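Hemoglobin component VII (Tokunagayusurika akamusi, PDB 1X46) binds heme and, as a midge-larva member of the globin family, probably carries or stores oxygen. Local coordinates at residues 18-22 with 119-125; 113-117 with 135-139. All coordinates share one frame; numbering follows the deposited sequence.

Contact 1. Residues 18-22 with 119-125; sequences SWAQI and FLESHAS
In this globin, residues 18-22, at the C-terminal end of helix 9-20, pack against the C-terminal turn of helix 106-123, with I22 lodged between F119, L120 and H123. The branches of I22 divide the work: CD1 meets L120 CD2 at 3.5 Å, the two side chains crossing at about a right angle, while CG2 lies against H123 CB at 4.0 Å. I22 CB comes up to F119 CE2 at the edge of the ring, close to its plane; H123 CD2 sits over the centre of one face of the same ring. S18 extends the apolar patch, its CB 4.2 Å from A124 CB.

Past the end of helix 106-123, at S125, the contact turns polar. Q21, extended beyond CG, lays its amide along S125. OE1 accepts from S125 N at 2.8 Å and from S125 OG at 3.0 Å, the two donors arriving from opposite faces of the amide plane. Q21 NE2 gives a nearly straight bond (171°), though long at 3.3 Å, to S125 O, which it meets in the carbonyl plane. Three bonds thus fix the rotation of the amide. I29 of helix 26-36 also touches I22 and F119. The apolar part is A-helix to G-helix packing of the globin fold, and Q21 ties the end of the A-helix region to the GH corner.

Contact 2. Residues 113-117 with 135-139; sequences ETALE and WDSAF
E113 lies against F139 where helices 106-123 and 129-146, the G and H helices of the globin fold, run antiparallel, their short segments at 156° with axes 11.8 Å apart. The glutamate, extended beyond CG, slides past the phenyl ring in the opposite direction, chi1 of 170° sending CG away from the backbone N and over the face: CG makes a CH-pi contact 3.8 Å from the ring centroid, and the carboxylate stacks only 17° from the ring plane. L116 approaches the same ring at its edge, CD2 lying 4.1 Å from F139 CZ, and that methyl also reaches W135 CZ3 at 3.9 Å. L116, W135, F139 and the CB and CG of E113 form the apolar side of the interface.

The other side is acidic, with like charges close together: E117 OE2 lies 3.0 Å from D136 OD1, and E113 OE2 lies 3.4 Å from that same D136 oxygen. The cluster may raise the proton affinity of these carboxylates; K132, salt-bridged to D136 OD2 and in a long, weak ion pair with E117 OE2, would partly offset this. Farther out, Y143 OH hydrogen-bonds E113 OE1. Between the helices a water lies 3.0 Å from E113 OE2 and 2.9 Å from the backbone D136 O, bridging the two.

How the contacts relate
Contacts 1 and 2 share helix 106-123: 119-125 begins two residues after 113-117 and runs off the end of the helix, and the contact centres are 12 Å apart. W135 is the main joint between them. Its NE1 sits 2.8 Å from S18 OG, a probable hydrogen bond, its CE2 lies 3.6 Å from L120 CD1, and its CH2 packs on W19 CE3 at 3.9 Å. A second apolar link runs from I22 CD1 to L116 CD1 at 4.0 Å. Contact 2 is nearer the heme: the F139 side chain is about 5 Å from the bound heme and about 12 Å from that of H99, the axial iron ligand, whereas the I22 side chain is about 11 Å from the heme.

Contact 1. Residues 18-22 with 119-125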
# COMPACT_ATOMS: atom_id res chain seq x y z
N SER A 18 5.29 -10.28 7.17
CA SER A 18 4.08 -9.70 7.72
C SER A 18 3.04 -9.45 6.62
O SER A 18 1.84 -9.63 6.83
CB SER A 18 4.41 -8.44 8.55
OG SER A 18 5.01 -7.43 7.77
N TRP A 19 3.51 -9.07 5.43
CA TRP A 19 2.63 -8.97 4.28
C TRP A 19 1.93 -10.29 3.96
O TRP A 19 0.74 -10.32 3.65
CB TRP A 19 3.40 -8.45 3.06
CG TRP A 19 2.56 -8.38 1.83
CD1 TRP A 19 2.74 -9.09 0.66
CD2 TRP A 19 1.41 -7.54 1.61
NE1 TRP A 19 1.78 -8.74 -0.25
CE2 TRP A 19 0.95 -7.80 0.30
CE3 TRP A 19 0.73 -6.60 2.39
CZ2 TRP A 19 -0.19 -7.15 -0.24
CZ3 TRP A 19 -0.39 -5.95 1.85
CH2 TRP A 19 -0.84 -6.24 0.55
N ALA A 20 2.71 -11.37 4.00
CA ALA A 20 2.15 -12.69 3.72
C ALA A 20 1.00 -13.06 4.68
O ALA A 20 0.14 -13.88 4.33
CB ALA A 20 3.27 -13.75 3.77
N GLN A 21 0.98 -12.43 5.85
CA GLN A 21 -0.07 -12.68 6.84
C GLN A 21 -1.39 -11.96 6.50
O GLN A 21 -2.44 -12.33 7.03
CB GLN A 21 0.40 -12.24 8.23
CG GLN A 21 1.50 -13.09 8.84
CD GLN A 21 1.60 -12.89 10.35
OE1 GLN A 21 0.64 -13.20 11.08
NE2 GLN A 21 2.73 -12.36 10.81
N ILE A 22 -1.34 -10.94 5.64
CA ILE A 22 -2.53 -10.17 5.31
C ILE A 22 -2.86 -10.11 3.83
O ILE A 22 -3.91 -9.59 3.45
CB ILE A 22 -2.43 -8.73 5.90
CG1 ILE A 22 -1.31 -7.92 5.21
CG2 ILE A 22 -2.22 -8.80 7.43
CD1 ILE A 22 -1.48 -6.42 5.45
N PHE A 119 -3.89 -1.93 10.30
CA PHE A 119 -4.34 -3.26 9.92
C PHE A 119 -3.28 -4.32 10.23
O PHE A 119 -3.60 -5.40 10.71
CB PHE A 119 -4.65 -3.27 8.42
CG PHE A 119 -5.48 -4.46 7.98
CD1 PHE A 119 -6.85 -4.44 8.13
CD2 PHE A 119 -4.87 -5.59 7.43
CE1 PHE A 119 -7.63 -5.56 7.74
CE2 PHE A 119 -5.63 -6.70 7.04
CZ PHE A 119 -7.00 -6.69 7.19
N LEU A 120 -2.02 -4.03 9.92
CA LEU A 120 -0.94 -4.97 10.22
C LEU A 120 -0.81 -5.16 11.74
O LEU A 120 -0.59 -6.28 12.23
CB LEU A 120 0.38 -4.44 9.63
CG LEU A 120 0.57 -4.59 8.12
CD1 LEU A 120 1.52 -3.53 7.59
CD2 LEU A 120 1.11 -5.99 7.82
N GLU A 121 -0.96 -4.08 12.49
CA GLU A 121 -0.91 -4.18 13.94
C GLU A 121 -2.02 -5.08 14.48
O GLU A 121 -1.79 -5.87 15.39
CB GLU A 121 -0.93 -2.79 14.59
CG GLU A 121 -0.61 -2.79 16.08
CD GLU A 121 -0.91 -1.46 16.72
OE1 GLU A 121 -1.79 -0.73 16.22
OE2 GLU A 121 -0.24 -1.15 17.73
N SER A 122 -3.20 -4.97 13.88
CA SER A 122 -4.35 -5.81 14.25
C SER A 122 -4.19 -7.27 13.84
O SER A 122 -4.63 -8.16 14.57
CB SER A 122 -5.64 -5.25 13.66
OG SER A 122 -5.96 -4.00 14.25
N HIS A 123 -3.61 -7.54 12.66
CA HIS A 123 -3.71 -8.88 12.08
C HIS A 123 -2.42 -9.68 11.91
O HIS A 123 -2.49 -10.91 11.82
CB HIS A 123 -4.47 -8.84 10.75
CG HIS A 123 -5.84 -8.25 10.88
ND1 HIS A 123 -6.91 -8.94 11.41
CD2 HIS A 123 -6.30 -7.01 10.60
CE1 HIS A 123 -7.98 -8.16 11.42
NE2 HIS A 123 -7.63 -6.98 10.93
N ALA A 124 -1.27 -9.01 11.88
CA ALA A 124 -0.00 -9.72 11.71
C ALA A 124 0.52 -10.17 13.06
O ALA A 124 0.94 -9.37 13.90
CB ALA A 124 1.03 -8.83 10.99
N SER A 125 0.50 -11.48 13.28
CA SER A 125 0.99 -12.00 14.56
C SER A 125 2.42 -11.54 14.83
O SER A 125 3.28 -11.53 13.95
CB SER A 125 0.87 -13.53 14.60
OG SER A 125 1.79 -14.13 13.71

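Contact 2. Residues 113-117 with 135-139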
# COMPACT_ATOMS: atom_id res chain seq x y z
N GLU A 113 -0.84 4.40 4.08
CA GLU A 113 0.15 3.81 4.98
C GLU A 113 -0.37 3.71 6.43
O GLU A 113 -0.24 2.69 7.07
CB GLU A 113 1.46 4.60 4.92
CG GLU A 113 2.47 4.24 5.99
CD GLU A 113 3.71 5.15 6.04
OE1 GLU A 113 3.72 6.21 5.42
OE2 GLU A 113 4.65 4.80 6.79
N THR A 114 -0.93 4.81 6.94
CA THR A 114 -1.46 4.84 8.29
C THR A 114 -2.51 3.76 8.53
O THR A 114 -2.44 3.00 9.53
CB THR A 114 -2.02 6.23 8.59
OG1 THR A 114 -0.91 7.17 8.59
CG2 THR A 114 -2.63 6.28 10.00
N ALA A 115 -3.44 3.64 7.57
CA ALA A 115 -4.45 2.60 7.69
C ALA A 115 -3.85 1.19 7.61
O ALA A 115 -4.27 0.34 8.38
CB ALA A 115 -5.54 2.77 6.64
N LEU A 116 -2.92 0.95 6.68
CA LEU A 116 -2.28 -0.36 6.56
C LEU A 116 -1.52 -0.70 7.84
O LEU A 116 -1.49 -1.86 8.25
CB LEU A 116 -1.35 -0.40 5.34
CG LEU A 116 -0.90 -1.83 4.95
CD1 LEU A 116 -2.05 -2.60 4.39
CD2 LEU A 116 0.23 -1.84 3.91
N GLU A 117 -0.83 0.29 8.45
CA GLU A 117 -0.11 0.05 9.69
C GLU A 117 -1.04 -0.44 10.79
O GLU A 117 -0.72 -1.40 11.53
CB GLU A 117 0.64 1.30 10.18
CG GLU A 117 1.80 1.75 9.32
CD GLU A 117 2.32 3.13 9.71
OE1 GLU A 117 1.53 3.98 10.17
OE2 GLU A 117 3.53 3.37 9.54
N TRP A 135 8.45 -1.47 7.84
CA TRP A 135 7.50 -0.88 6.90
C TRP A 135 7.71 0.62 6.66
O TRP A 135 7.52 1.10 5.54
CB TRP A 135 6.06 -1.13 7.34
CG TRP A 135 5.59 -2.50 7.08
CD1 TRP A 135 5.63 -3.57 7.92
CD2 TRP A 135 4.95 -2.96 5.88
NE1 TRP A 135 5.06 -4.68 7.32
CE2 TRP A 135 4.63 -4.34 6.07
CE3 TRP A 135 4.58 -2.35 4.67
CZ2 TRP A 135 3.98 -5.11 5.09
CZ3 TRP A 135 3.94 -3.13 3.69
CH2 TRP A 135 3.65 -4.49 3.90
N ASP A 136 8.12 1.35 7.70
CA ASP A 136 8.39 2.78 7.58
C ASP A 136 9.50 2.98 6.54
O ASP A 136 9.40 3.88 5.71
CB ASP A 136 8.82 3.35 8.95
CG ASP A 136 7.64 3.74 9.84
OD1 ASP A 136 6.49 3.66 9.38
OD2 ASP A 136 7.77 4.17 10.99
N SER A 137 10.52 2.12 6.60
CA SER A 137 11.67 2.22 5.68
C SER A 137 11.24 1.90 4.25
O SER A 137 11.72 2.55 3.31
CB SER A 137 12.81 1.30 6.12
OG SER A 137 13.32 1.74 7.37
N ALA A 138 10.38 0.90 4.09
CA ALA A 138 9.84 0.54 2.79
C ALA A 138 9.00 1.67 2.19
O ALA A 138 9.17 2.06 1.04
CB ALA A 138 9.02 -0.73 2.90
N PHE A 139 8.10 2.21 3.00
CA PHE A 139 7.30 3.35 2.54
C PHE A 139 8.14 4.58 2.20
O PHE A 139 7.86 5.25 1.22
CB PHE A 139 6.19 3.70 3.54
CG PHE A 139 4.94 2.88 3.36
CD1 PHE A 139 4.10 3.12 2.29
CD2 PHE A 139 4.60 1.87 4.25
CE1 PHE A 139 2.91 2.36 2.09
CE2 PHE A 139 3.43 1.12 4.05
CZ PHE A 139 2.61 1.37 2.98
O HOH W 1 7.36 5.90 6.21